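(R)-specific secondary-alkylsulfatase (Pseudomonas sp., PDB 4AXH) hydrolyses (R)-secondary-alkyl sulfates with inversion of configuration, releasing (S)-alcohols and sulfate in a zinc-dependent reaction. Local coordinates at residues Leu52-Arg57 and Leu105-Gln110; Phe91-Asp96 and Leu111-Gly116; Ser247-Thr252 and Ala315-Leu320. One frame throughout, in Å; residues are numbered along the deposited sequence.

Contact 1: Leu52-Arg57 and Leu105-Gln110; sequences LPFADR and LWRQAQ. Unlike the reference sequence in segment 105-110: Arg-107 (reference His).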
ATOM      1  N   LEU A  52      -5.830 -11.353  32.061  1.00 44.96           N
ATOM      2  CA  LEU A  52      -5.228 -12.160  30.982  1.00 43.40           C
ATOM      3  C   LEU A  52      -5.144 -13.648  31.458  1.00 47.96           C
ATOM      4  O   LEU A  52      -5.003 -13.844  32.663  1.00 47.88           O
ATOM      5  CB  LEU A  52      -3.872 -11.604  30.527  1.00 42.11           C
ATOM      6  CG  LEU A  52      -3.767 -11.299  29.016  1.00 45.55           C
ATOM      7  CD1 LEU A  52      -4.540 -10.060  28.624  1.00 47.00           C
ATOM      8  CD2 LEU A  52      -2.370 -11.099  28.600  1.00 44.67           C
ATOM      9  N   PRO A  53      -5.295 -14.691  30.596  1.00 43.57           N
ATOM     10  CA  PRO A  53      -5.358 -16.080  31.105  1.00 43.19           C
ATOM     11  C   PRO A  53      -4.405 -16.561  32.201  1.00 49.23           C
ATOM     12  O   PRO A  53      -4.860 -16.685  33.356  1.00 56.05           O
ATOM     13  CB  PRO A  53      -5.382 -16.943  29.853  1.00 44.55           C
ATOM     14  CG  PRO A  53      -5.995 -16.070  28.838  1.00 48.43           C
ATOM     15  CD  PRO A  53      -5.514 -14.659  29.136  1.00 44.39           C
ATOM     16  N   PHE A  54      -3.136 -16.860  31.879  1.00 37.15           N
ATOM     17  CA  PHE A  54      -2.086 -17.340  32.804  1.00 32.63           C
ATOM     18  C   PHE A  54      -2.408 -18.662  33.483  1.00 35.72           C
ATOM     19  O   PHE A  54      -1.509 -19.457  33.694  1.00 36.46           O
ATOM     20  CB  PHE A  54      -1.630 -16.272  33.801  1.00 32.24           C
ATOM     21  CG  PHE A  54      -1.009 -15.046  33.182  1.00 30.83           C
ATOM     22  CD1 PHE A  54       0.281 -15.089  32.643  1.00 33.29           C
ATOM     23  CD2 PHE A  54      -1.696 -13.845  33.159  1.00 28.23           C
ATOM     24  CE1 PHE A  54       0.851 -13.944  32.072  1.00 33.95           C
ATOM     25  CE2 PHE A  54      -1.146 -12.719  32.562  1.00 31.43           C
ATOM     26  CZ  PHE A  54       0.120 -12.764  32.022  1.00 30.99           C
ATOM     27  N   ALA A  55      -3.688 -18.906  33.796  1.00 32.85           N
ATOM     28  CA  ALA A  55      -4.200 -20.136  34.382  1.00 33.76           C
ATOM     29  C   ALA A  55      -4.438 -21.175  33.266  1.00 40.06           C
ATOM     30  O   ALA A  55      -4.663 -22.361  33.557  1.00 40.13           O
ATOM     31  CB  ALA A  55      -5.475 -19.864  35.164  1.00 34.02           C
ATOM     32  N   ASP A  56      -4.373 -20.723  31.987  1.00 36.76           N
ATOM     33  CA  ASP A  56      -4.454 -21.610  30.829  1.00 36.98           C
ATOM     34  C   ASP A  56      -3.007 -21.909  30.398  1.00 38.12           C
ATOM     35  O   ASP A  56      -2.249 -21.001  30.038  1.00 35.10           O
ATOM     36  CB  ASP A  56      -5.305 -21.021  29.683  1.00 39.94           C
ATOM     37  CG  ASP A  56      -5.376 -21.915  28.465  1.00 64.29           C
ATOM     38  OD1 ASP A  56      -5.808 -23.083  28.615  1.00 63.35           O
ATOM     39  OD2 ASP A  56      -4.946 -21.462  27.361  1.00 83.97           O
ATOM     40  N   ARG A  57      -2.612 -23.176  30.540  1.00 36.29           N
ATOM     41  CA  ARG A  57      -1.261 -23.631  30.223  1.00 36.81           C
ATOM     42  C   ARG A  57      -1.263 -24.551  29.009  1.00 41.80           C
ATOM     43  O   ARG A  57      -0.266 -25.180  28.720  1.00 40.62           O
ATOM     44  CB  ARG A  57      -0.608 -24.303  31.442  1.00 36.12           C
ATOM     45  CG  ARG A  57      -0.374 -23.371  32.619  1.00 31.23           C
ATOM     46  CD  ARG A  57       0.469 -24.061  33.665  1.00 30.23           C
ATOM     47  NE  ARG A  57       1.819 -24.284  33.158  1.00 41.02           N
ATOM     48  CZ  ARG A  57       2.835 -23.433  33.287  1.00 48.77           C
ATOM     49  NH1 ARG A  57       2.687 -22.308  33.976  1.00 37.99           N
ATOM     50  NH2 ARG A  57       4.017 -23.724  32.770  1.00 30.45           N
ATOM     51  N   LEU A 105       4.301 -10.997  27.252  1.00 26.97           N
ATOM     52  CA  LEU A 105       5.487 -11.095  26.412  1.00 27.79           C
ATOM     53  C   LEU A 105       6.410 -12.214  26.968  1.00 33.48           C
ATOM     54  O   LEU A 105       6.905 -13.046  26.189  1.00 34.69           O
ATOM     55  CB  LEU A 105       6.237  -9.756  26.345  1.00 27.57           C
ATOM     56  CG  LEU A 105       7.511  -9.706  25.424  1.00 30.59           C
ATOM     57  CD1 LEU A 105       7.321 -10.432  24.081  1.00 29.01           C
ATOM     58  CD2 LEU A 105       7.918  -8.289  25.166  1.00 31.61           C
ATOM     59  N   TRP A 106       6.588 -12.231  28.309  1.00 26.09           N
ATOM     60  CA  TRP A 106       7.377 -13.213  29.037  0.50 22.95           C
ATOM     61  C   TRP A 106       6.810 -14.633  28.839  1.00 30.66           C
ATOM     62  O   TRP A 106       7.568 -15.587  28.805  1.00 34.30           O
ATOM     63  CB  TRP A 106       7.367 -12.837  30.525  0.50 18.70           C
ATOM     64  CG  TRP A 106       8.254 -13.668  31.394  0.50 16.61           C
ATOM     65  CD1 TRP A 106       7.943 -14.852  31.972  0.50 18.43           C
ATOM     66  CD2 TRP A 106       9.574 -13.327  31.854  0.50 15.99           C
ATOM     67  NE1 TRP A 106       8.996 -15.297  32.732  0.50 17.32           N
ATOM     68  CE2 TRP A 106      10.007 -14.373  32.690  0.50 18.05           C
ATOM     69  CE3 TRP A 106      10.431 -12.222  31.652  0.50 17.00           C
ATOM     70  CZ2 TRP A 106      11.256 -14.357  33.327  0.50 16.56           C
ATOM     71  CZ3 TRP A 106      11.683 -12.223  32.265  0.50 17.44           C
ATOM     72  CH2 TRP A 106      12.076 -13.278  33.097  0.50 17.55           C
ATOM     73  N   ARG A 107       5.482 -14.770  28.766  1.00 25.72           N
ATOM     74  CA  ARG A 107       4.766 -16.023  28.582  1.00 24.54           C
ATOM     75  C   ARG A 107       5.172 -16.581  27.213  1.00 30.83           C
ATOM     76  O   ARG A 107       5.514 -17.761  27.118  1.00 29.61           O
ATOM     77  CB  ARG A 107       3.241 -15.734  28.595  1.00 21.34           C
ATOM     78  CG  ARG A 107       2.399 -16.840  29.160  1.00 19.87           C
ATOM     79  CD  ARG A 107       1.858 -17.704  28.091  1.00  6.23           C
ATOM     80  NE  ARG A 107       1.362 -18.934  28.703  1.00 56.66           N
ATOM     81  CZ  ARG A 107       0.578 -19.820  28.085  1.00108.07           C
ATOM     82  NH1 ARG A 107       0.174 -19.602  26.837  1.00109.45           N
ATOM     83  NH2 ARG A 107       0.176 -20.917  28.715  1.00108.65           N
ATOM     84  N   GLN A 108       5.140 -15.719  26.151  1.00 27.89           N
ATOM     85  CA  GLN A 108       5.491 -16.082  24.778  1.00 27.50           C
ATOM     86  C   GLN A 108       6.978 -16.373  24.690  1.00 35.51           C
ATOM     87  O   GLN A 108       7.363 -17.340  24.024  1.00 38.21           O
ATOM     88  CB  GLN A 108       5.103 -14.966  23.806  1.00 27.76           C
ATOM     89  CG  GLN A 108       4.995 -15.412  22.351  1.00 11.51           C
ATOM     90  CD  GLN A 108       3.807 -16.233  21.995  1.00 29.25           C
ATOM     91  OE1 GLN A 108       2.982 -16.631  22.818  1.00 43.92           O
ATOM     92  NE2 GLN A 108       3.667 -16.472  20.737  1.00 23.96           N
ATOM     93  N   ALA A 109       7.798 -15.576  25.398  1.00 30.36           N
ATOM     94  CA  ALA A 109       9.246 -15.736  25.486  1.00 29.52           C
ATOM     95  C   ALA A 109       9.579 -17.124  26.003  1.00 34.34           C
ATOM     96  O   ALA A 109      10.387 -17.810  25.394  1.00 35.40           O
ATOM     97  CB  ALA A 109       9.843 -14.665  26.400  1.00 29.54           C
ATOM     98  N   GLN A 110       8.881 -17.566  27.065  1.00 32.25           N
ATOM     99  CA  GLN A 110       9.042 -18.874  27.711  1.00 33.00           C
ATOM    100  C   GLN A 110       8.676 -20.005  26.809  1.00 35.71           C
ATOM    101  O   GLN A 110       9.338 -21.037  26.855  1.00 36.19           O
ATOM    102  CB  GLN A 110       8.226 -18.983  29.005  1.00 34.08           C
ATOM    103  CG  GLN A 110       8.776 -18.162  30.164  1.00 35.89           C
ATOM    104  CD  GLN A 110       7.967 -18.433  31.396  1.00 51.76           C
ATOM    105  OE1 GLN A 110       6.823 -17.996  31.522  1.00 54.89           O
ATOM    106  NE2 GLN A 110       8.521 -19.222  32.290  1.00 44.77           N
TER
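Arg-107 reaches out from helix 103-111 and meets the loop 52-57 at three residues. This position is a histidine in the reference sequence. The inner, better-covered part lies at Phe-54. CE1 of its ring is 4.4 Å from CG of Arg-107, in the aliphatic part of the arginine, and the approach is oblique. Trp-411, outside the segments, contacts both: it meets the Phe-54 ring edge-to-face and the Arg-107 guanidinium as a cation-pi partner. Phe-60 of helix 58-64 also touches Arg-107.

The arginine chain bends at its CB-CG bond (chi2 -96°). The bend carries its guanidinium along the loop toward Asp-56 and Arg-57. There NH2 is 2.8 Å from the backbone O of Asp-56, but the angle is too poor for a hydrogen bond. CA of Arg-57 lies 3.4 Å from the same NH2, at the guanidinium edge. Charge pairing is weak here. Asp-56 OD2 stays 5.3 Å from NH2 of Arg-107, and the ion pair with Glu-59 is long.

This second part is the outer, solvent side, where atoms come near without a good bond. Arg-57 is exposed and Asp-56 partly so, while Arg-107 is buried. Arg-57 is also the N-cap residue of helix 58-64. The contact sets the loop before helix 58-64 against the flank of helix 103-111, with an aromatic and cation-pi cluster round Trp-411.

Contact 2: Phe91-Asp96 and Leu111-Gly116; sequences FLNDKD and LNNIAG
Asn-93 and Asn-113 mark the closest backbone approach, with CA atoms 7.7 Å apart, where the loop after a short 3-10 segment faces a type I beta turn running from Leu-111 to Ile-114. The turn closes with a hydrogen bond from Ile-114 N to Leu-111 O, 3.0 Å long. Ile-114 is then the centre of an inverse gamma turn, so the chain folds twice in succession between helix 103-111 and strand 116-119.

Asn-113 carries its side of the contact alone. Its CG stands beside the backbone N and anti to the carbonyl carbon (chi1 -77°), and its CA-CB bond is directed at the other loop. The amide meets Leu-92 from across: the two side chains run at about a right angle, with Leu-92 CD1 4.1 Å from CG of Asn-113. Leu-92 also lies on Trp-106 and Ala-109 of helix 103-111, and touches Lys-251. Tyr-89 packs on Asn-113.

Asn-93 comes in at the other part of the same residue. Its OD1 is 3.7 Å from CB of Asn-113, and the two amide planes are turned 70° apart, so the amides do not stack. Contact is by van der Waals approach throughout. Behind it, Lys-95 folds back on its own loop. Its NZ gives a 2.6 Å hydrogen bond to the backbone O of Asn-93, tilted 20° from the carbonyl plane. This bond ties the loop beyond Asn-93 together.

The whole is a tertiary contact between the loops at the two ends of one short helix. The beta turn that ends helix 103-111 is brought back against the loop that leads into it, just before the chain enters strand 116-119 of the mixed eight-stranded sheet.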
ATOM      1  N   PHE A  91      17.507 -16.927  31.768  1.00 48.80           N
ATOM      2  CA  PHE A  91      16.764 -16.110  32.738  1.00 47.78           C
ATOM      3  C   PHE A  91      15.238 -16.295  32.662  1.00 53.49           C
ATOM      4  O   PHE A  91      14.530 -15.981  33.634  1.00 55.99           O
ATOM      5  CB  PHE A  91      17.136 -14.620  32.581  1.00 48.95           C
ATOM      6  CG  PHE A  91      16.823 -14.030  31.225  1.00 50.53           C
ATOM      7  CD1 PHE A  91      17.693 -14.194  30.151  1.00 53.92           C
ATOM      8  CD2 PHE A  91      15.678 -13.285  31.024  1.00 52.06           C
ATOM      9  CE1 PHE A  91      17.398 -13.646  28.898  1.00 54.12           C
ATOM     10  CE2 PHE A  91      15.392 -12.738  29.772  1.00 55.08           C
ATOM     11  CZ  PHE A  91      16.243 -12.934  28.713  1.00 52.85           C
ATOM     12  N   LEU A  92      14.734 -16.801  31.517  1.00 46.61           N
ATOM     13  CA  LEU A  92      13.306 -16.996  31.278  1.00 44.86           C
ATOM     14  C   LEU A  92      12.770 -18.293  31.830  1.00 49.37           C
ATOM     15  O   LEU A  92      11.584 -18.365  32.161  1.00 49.30           O
ATOM     16  CB  LEU A  92      12.995 -16.928  29.766  1.00 43.90           C
ATOM     17  CG  LEU A  92      13.141 -15.583  29.101  1.00 46.74           C
ATOM     18  CD1 LEU A  92      13.262 -15.728  27.594  1.00 45.50           C
ATOM     19  CD2 LEU A  92      12.003 -14.656  29.493  1.00 46.93           C
ATOM     20  N   ASN A  93      13.610 -19.327  31.865  1.00 46.42           N
ATOM     21  CA  ASN A  93      13.220 -20.675  32.247  1.00 47.84           C
ATOM     22  C   ASN A  93      12.703 -20.946  33.647  1.00 56.17           C
ATOM     23  O   ASN A  93      13.413 -20.746  34.655  1.00 54.34           O
ATOM     24  CB  ASN A  93      14.268 -21.703  31.827  1.00 50.97           C
ATOM     25  CG  ASN A  93      14.326 -21.995  30.348  1.00 63.49           C
ATOM     26  OD1 ASN A  93      13.227 -21.748  29.640  1.00 39.39           O
ATOM     27  ND2 ASN A  93      15.340 -22.494  29.838  1.00 60.96           N
ATOM     28  N   ASP A  94      11.451 -21.489  33.674  1.00 56.72           N
ATOM     29  CA  ASP A  94      10.698 -21.937  34.856  1.00 57.80           C
ATOM     30  C   ASP A  94      10.749 -20.912  36.009  1.00 62.12           C
ATOM     31  O   ASP A  94      11.192 -21.202  37.129  1.00 62.54           O
ATOM     32  CB  ASP A  94      11.125 -23.369  35.275  1.00 60.40           C
ATOM     33  CG  ASP A  94      10.863 -24.454  34.227  1.00 77.19           C
ATOM     34  OD1 ASP A  94       9.695 -24.569  33.759  1.00 86.61           O
ATOM     35  OD2 ASP A  94      11.820 -25.196  33.883  1.00 76.98           O
ATOM     36  N   LYS A  95      10.358 -19.678  35.663  1.00 56.01           N
ATOM     37  CA  LYS A  95      10.306 -18.482  36.497  1.00 54.15           C
ATOM     38  C   LYS A  95       9.134 -17.615  35.988  1.00 59.66           C
ATOM     39  O   LYS A  95       8.562 -17.923  34.932  1.00 62.22           O
ATOM     40  CB  LYS A  95      11.625 -17.700  36.428  1.00 53.80           C
ATOM     41  CG  LYS A  95      12.710 -18.257  37.319  1.00 57.85           C
ATOM     42  CD  LYS A  95      14.026 -17.516  37.076  1.00 79.14           C
ATOM     43  CE  LYS A  95      15.215 -18.457  36.928  1.00 93.58           C
ATOM     44  NZ  LYS A  95      15.253 -19.169  35.607  1.00 82.70           N
ATOM     45  N   ASP A  96       8.732 -16.583  36.753  1.00 52.24           N
ATOM     46  CA  ASP A  96       7.644 -15.654  36.398  1.00 48.92           C
ATOM     47  C   ASP A  96       8.272 -14.331  35.998  1.00 46.47           C
ATOM     48  O   ASP A  96       9.457 -14.114  36.248  1.00 46.89           O
ATOM     49  CB  ASP A  96       6.617 -15.481  37.532  1.00 49.80           C
ATOM     50  CG  ASP A  96       5.570 -16.585  37.711  1.00 63.17           C
ATOM     51  OD1 ASP A  96       5.831 -17.745  37.291  1.00 62.18           O
ATOM     52  OD2 ASP A  96       4.508 -16.302  38.336  1.00 67.30           O
ATOM     53  N   LEU A 111       7.614 -19.834  26.014  1.00 30.47           N
ATOM     54  CA  LEU A 111       7.153 -20.849  25.081  1.00 29.64           C
ATOM     55  C   LEU A 111       8.187 -21.041  23.978  1.00 33.65           C
ATOM     56  O   LEU A 111       8.558 -22.164  23.661  1.00 34.69           O
ATOM     57  CB  LEU A 111       5.782 -20.451  24.505  1.00 29.68           C
ATOM     58  CG  LEU A 111       4.544 -20.696  25.401  1.00 33.02           C
ATOM     59  CD1 LEU A 111       3.380 -19.818  24.992  1.00 31.08           C
ATOM     60  CD2 LEU A 111       4.112 -22.111  25.351  1.00 35.32           C
ATOM     61  N   ASN A 112       8.711 -19.933  23.458  1.00 31.54           N
ATOM     62  CA  ASN A 112       9.705 -19.886  22.380  1.00 30.82           C
ATOM     63  C   ASN A 112      11.070 -20.450  22.784  1.00 36.18           C
ATOM     64  O   ASN A 112      11.957 -20.581  21.933  1.00 37.66           O
ATOM     65  CB  ASN A 112       9.804 -18.451  21.802  1.00 25.68           C
ATOM     66  CG  ASN A 112       8.650 -18.072  20.909  1.00 39.61           C
ATOM     67  OD1 ASN A 112       8.066 -18.918  20.236  1.00 39.17           O
ATOM     68  ND2 ASN A 112       8.305 -16.786  20.858  1.00 20.25           N
ATOM     69  N   ASN A 113      11.226 -20.789  24.074  1.00 31.73           N
ATOM     70  CA  ASN A 113      12.418 -21.392  24.662  1.00 30.12           C
ATOM     71  C   ASN A 113      12.356 -22.902  24.540  1.00 32.24           C
ATOM     72  O   ASN A 113      13.398 -23.562  24.632  1.00 30.36           O
ATOM     73  CB  ASN A 113      12.566 -21.011  26.123  1.00 30.77           C
ATOM     74  CG  ASN A 113      13.078 -19.641  26.386  1.00 56.16           C
ATOM     75  OD1 ASN A 113      12.430 -18.835  27.034  1.00 79.02           O
ATOM     76  ND2 ASN A 113      14.301 -19.396  26.046  1.00 38.79           N
ATOM     77  N   ILE A 114      11.135 -23.462  24.343  1.00 31.42           N
ATOM     78  CA  ILE A 114      10.938 -24.908  24.179  1.00 32.35           C
ATOM     79  C   ILE A 114      11.502 -25.311  22.819  1.00 35.69           C
ATOM     80  O   ILE A 114      10.789 -25.292  21.811  1.00 34.92           O
ATOM     81  CB  ILE A 114       9.492 -25.416  24.517  1.00 35.99           C
ATOM     82  CG1 ILE A 114       9.146 -25.112  25.997  1.00 37.42           C
ATOM     83  CG2 ILE A 114       9.368 -26.934  24.295  1.00 34.29           C
ATOM     84  CD1 ILE A 114       7.806 -24.449  26.242  1.00 37.70           C
ATOM     85  N   ALA A 115      12.832 -25.575  22.806  1.00 33.78           N
ATOM     86  CA  ALA A 115      13.615 -25.892  21.602  1.00 34.68           C
ATOM     87  C   ALA A 115      14.067 -27.346  21.526  1.00 41.50           C
ATOM     88  O   ALA A 115      14.249 -28.003  22.561  1.00 41.87           O
ATOM     89  CB  ALA A 115      14.824 -24.978  21.509  1.00 34.91           C
ATOM     90  N   GLY A 116      14.239 -27.828  20.297  1.00 37.25           N
ATOM     91  CA  GLY A 116      14.722 -29.181  20.063  1.00 36.55           C
ATOM     92  C   GLY A 116      14.012 -29.973  18.989  1.00 37.64           C
ATOM     93  O   GLY A 116      13.466 -29.403  18.031  1.00 36.96           O
TER

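Contact 3: Ser247-Thr252 and Ala315-Leu320; sequences SGLFKT and AMHNLL
Leu-249 lies over one face of the His-317 imidazole, and the two side chains cross at about a right angle. The leucine is branched across two neighbours. CD1 makes a CH-pi contact with the ring, 4.2 Å from CD1 to the centroid of the His-317 ring and 16° off the ring normal. It sits offset toward the rim, with NE2 of His-317 the closest ring atom at 4.1 Å. The other branch, CD2, meets the methyl CB of Ala-315 at 3.8 Å. CG of Leu-249 stands beside the backbone N (chi1 -57°), which puts the branched end toward the 315-320 loop.

His-317 is held by more than this face contact. The backbone N of Asn-318 gives a hydrogen bond to ND1 of His-317, 2.8 Å long and close to the ring plane. NE2 has a hydrogen bond beyond the two segments. With ND1 and NE2 both bonded, the ring's rotation is probably fixed, and the leucine methyl covers one face.

The loop that carries Leu-249 is braced by its own bonds. Ser-247 N bonds to Phe-250 O. OG of Ser-247 bonds to Lys-251 O at 3.1 Å and comes from above the carbonyl plane. Lys-251 forms a salt bridge with Asp-246.

All three touching residues are buried. The side chain of His-317 is about 5 Å from a bound zinc ion and about 3 Å from that of Glu-291, a zinc ligand; Tyr-417 of the sulfate site is about 4 Å away. Asn-318, Leu-319 and Leu-320 belong to the sulfate-binding site. The contact lies beside the two-zinc site of a metallo-beta-lactamase fold and probably helps to place the loop that bears sulfate-binding residues.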
ATOM      1  N   SER A 247      11.296 -12.488  20.150  1.00 28.37           N
ATOM      2  CA  SER A 247      10.898 -11.850  18.901  1.00 29.65           C
ATOM      3  C   SER A 247       9.509 -12.311  18.400  1.00 34.69           C
ATOM      4  O   SER A 247       9.202 -12.199  17.207  1.00 35.90           O
ATOM      5  CB  SER A 247      11.990 -11.938  17.839  1.00 33.93           C
ATOM      6  OG  SER A 247      13.058 -11.056  18.147  1.00 41.87           O
ATOM      7  N   GLY A 248       8.662 -12.736  19.343  1.00 28.82           N
ATOM      8  CA  GLY A 248       7.279 -13.106  19.087  1.00 27.56           C
ATOM      9  C   GLY A 248       7.131 -14.469  18.485  1.00 31.74           C
ATOM     10  O   GLY A 248       6.637 -15.372  19.152  1.00 31.74           O
ATOM     11  N   LEU A 249       7.569 -14.627  17.232  1.00 30.03           N
ATOM     12  CA  LEU A 249       7.483 -15.903  16.523  1.00 30.42           C
ATOM     13  C   LEU A 249       8.753 -16.729  16.621  1.00 33.13           C
ATOM     14  O   LEU A 249       8.836 -17.810  16.022  1.00 33.66           O
ATOM     15  CB  LEU A 249       7.090 -15.685  15.051  1.00 30.88           C
ATOM     16  CG  LEU A 249       5.801 -14.946  14.790  1.00 36.45           C
ATOM     17  CD1 LEU A 249       5.663 -14.652  13.312  1.00 36.90           C
ATOM     18  CD2 LEU A 249       4.602 -15.735  15.310  1.00 38.31           C
ATOM     19  N   PHE A 250       9.762 -16.191  17.328  1.00 28.44           N
ATOM     20  CA  PHE A 250      11.089 -16.792  17.588  1.00 27.77           C
ATOM     21  C   PHE A 250      11.823 -15.952  18.597  1.00 31.19           C
ATOM     22  O   PHE A 250      11.294 -14.938  19.040  1.00 32.35           O
ATOM     23  CB  PHE A 250      11.934 -16.938  16.306  1.00 29.21           C
ATOM     24  CG  PHE A 250      11.860 -15.755  15.365  1.00 30.50           C
ATOM     25  CD1 PHE A 250      12.691 -14.654  15.544  1.00 31.77           C
ATOM     26  CD2 PHE A 250      10.937 -15.731  14.317  1.00 31.31           C
ATOM     27  CE1 PHE A 250      12.568 -13.539  14.729  1.00 33.72           C
ATOM     28  CE2 PHE A 250      10.830 -14.619  13.492  1.00 31.54           C
ATOM     29  CZ  PHE A 250      11.640 -13.528  13.713  1.00 31.59           C
ATOM     30  N   LYS A 251      13.045 -16.344  18.946  1.00 28.00           N
ATOM     31  CA  LYS A 251      13.849 -15.612  19.928  1.00 27.85           C
ATOM     32  C   LYS A 251      14.477 -14.347  19.341  1.00 35.68           C
ATOM     33  O   LYS A 251      14.297 -13.276  19.905  1.00 37.36           O
ATOM     34  CB  LYS A 251      14.909 -16.528  20.571  1.00 28.90           C
ATOM     35  CG  LYS A 251      14.402 -17.813  21.266  1.00 35.86           C
ATOM     36  CD  LYS A 251      13.323 -17.603  22.330  1.00 40.27           C
ATOM     37  CE  LYS A 251      13.785 -16.946  23.609  1.00 38.61           C
ATOM     38  NZ  LYS A 251      12.716 -16.102  24.199  1.00 40.97           N
ATOM     39  N   THR A 252      15.205 -14.469  18.212  1.00 33.31           N
ATOM     40  CA  THR A 252      15.951 -13.384  17.542  1.00 33.79           C
ATOM     41  C   THR A 252      16.360 -13.886  16.161  1.00 39.09           C
ATOM     42  O   THR A 252      16.098 -15.057  15.855  1.00 39.81           O
ATOM     43  CB  THR A 252      17.238 -13.002  18.374  1.00 37.81           C
ATOM     44  OG1 THR A 252      17.987 -11.941  17.722  1.00 45.30           O
ATOM     45  CG2 THR A 252      18.135 -14.213  18.670  1.00 27.78           C
ATOM     46  N   ALA A 315       0.350 -15.826  17.224  1.00 23.13           N
ATOM     47  CA  ALA A 315       0.535 -14.394  17.471  1.00 22.28           C
ATOM     48  C   ALA A 315      -0.026 -13.679  16.269  1.00 28.72           C
ATOM     49  O   ALA A 315      -0.143 -14.286  15.200  1.00 31.18           O
ATOM     50  CB  ALA A 315       2.020 -14.057  17.611  1.00 22.41           C
ATOM     51  N   MET A 316      -0.393 -12.409  16.423  1.00 24.96           N
ATOM     52  CA  MET A 316      -0.883 -11.606  15.311  1.00 24.18           C
ATOM     53  C   MET A 316       0.310 -11.374  14.402  1.00 26.88           C
ATOM     54  O   MET A 316       1.399 -11.098  14.906  1.00 26.93           O
ATOM     55  CB  MET A 316      -1.439 -10.258  15.809  1.00 26.85           C
ATOM     56  CG  MET A 316      -2.124  -9.476  14.705  1.00 31.79           C
ATOM     57  SD  MET A 316      -2.791  -7.890  15.207  1.00 38.38           S
ATOM     58  CE  MET A 316      -4.523  -8.303  15.568  1.00 35.47           C
ATOM     59  N   HIS A 317       0.145 -11.551  13.084  1.00 23.45           N
ATOM     60  CA  HIS A 317       1.264 -11.317  12.155  1.00 23.31           C
ATOM     61  C   HIS A 317       1.204  -9.868  11.656  1.00 28.81           C
ATOM     62  O   HIS A 317       0.301  -9.103  12.053  1.00 29.89           O
ATOM     63  CB  HIS A 317       1.237 -12.328  10.994  1.00 23.96           C
ATOM     64  CG  HIS A 317       2.576 -12.760  10.464  1.00 26.72           C
ATOM     65  ND1 HIS A 317       3.621 -11.846  10.262  1.00 28.01           N
ATOM     66  CD2 HIS A 317       2.979 -13.985  10.043  1.00 27.44           C
ATOM     67  CE1 HIS A 317       4.620 -12.545   9.741  1.00 26.47           C
ATOM     68  NE2 HIS A 317       4.288 -13.836   9.584  1.00 27.03           N
ATOM     69  N   ASN A 318       2.162  -9.467  10.816  1.00 23.79           N
ATOM     70  CA  ASN A 318       2.186  -8.089  10.328  1.00 21.88           C
ATOM     71  C   ASN A 318       1.445  -7.900   9.023  1.00 28.06           C
ATOM     72  O   ASN A 318       1.568  -8.728   8.124  1.00 30.24           O
ATOM     73  CB  ASN A 318       3.626  -7.628  10.123  1.00 12.22           C
ATOM     74  CG  ASN A 318       4.387  -7.324  11.384  1.00 30.05           C
ATOM     75  OD1 ASN A 318       4.042  -6.407  12.190  1.00 34.27           O
ATOM     76  ND2 ASN A 318       5.514  -8.008  11.521  1.00 15.25           N
ATOM     77  N   LEU A 319       0.736  -6.778   8.892  1.00 24.20           N
ATOM     78  CA  LEU A 319       0.140  -6.372   7.625  1.00 23.61           C
ATOM     79  C   LEU A 319       1.162  -5.403   6.984  1.00 31.71           C
ATOM     80  O   LEU A 319       1.204  -5.250   5.764  1.00 31.72           O
ATOM     81  CB  LEU A 319      -1.252  -5.720   7.798  1.00 22.31           C
ATOM     82  CG  LEU A 319      -2.340  -6.676   8.226  1.00 26.01           C
ATOM     83  CD1 LEU A 319      -3.622  -5.939   8.538  1.00 25.83           C
ATOM     84  CD2 LEU A 319      -2.550  -7.801   7.197  1.00 30.26           C
ATOM     85  N   LEU A 320       2.002  -4.780   7.837  1.00 31.35           N
ATOM     86  CA  LEU A 320       3.094  -3.867   7.502  1.00 32.23           C
ATOM     87  C   LEU A 320       4.276  -4.159   8.415  1.00 35.98           C
ATOM     88  O   LEU A 320       4.290  -3.680   9.561  1.00 36.60           O
ATOM     89  CB  LEU A 320       2.675  -2.359   7.598  1.00 32.94           C
ATOM     90  CG  LEU A 320       3.723  -1.335   7.117  1.00 38.16           C
ATOM     91  CD1 LEU A 320       3.762  -1.263   5.609  1.00 38.64           C
ATOM     92  CD2 LEU A 320       3.451   0.040   7.665  1.00 38.86           C
TER

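Contacts 1 and 2 lie toward the outside of the chain, while contact 3 lies near its centre beside the zinc ions. Contacts 1 and 2 share helix 103-111: one uses its flank, the other the loops at its ends. They meet where NE2 of Gln-110 weakly bonds to O of Leu-92. Contact 3 is joined to both through the 247-252 loop. Lys-251 NZ bonds to Ala-109 O, and Gly-248 O accepts from Asn-112 ND2. The chemistry follows the place. A long charged side chain serves the partly exposed contact 1, amides and a leucine the buried contact 2, and an apolar side chain on an imidazole contact 3, beside the active site.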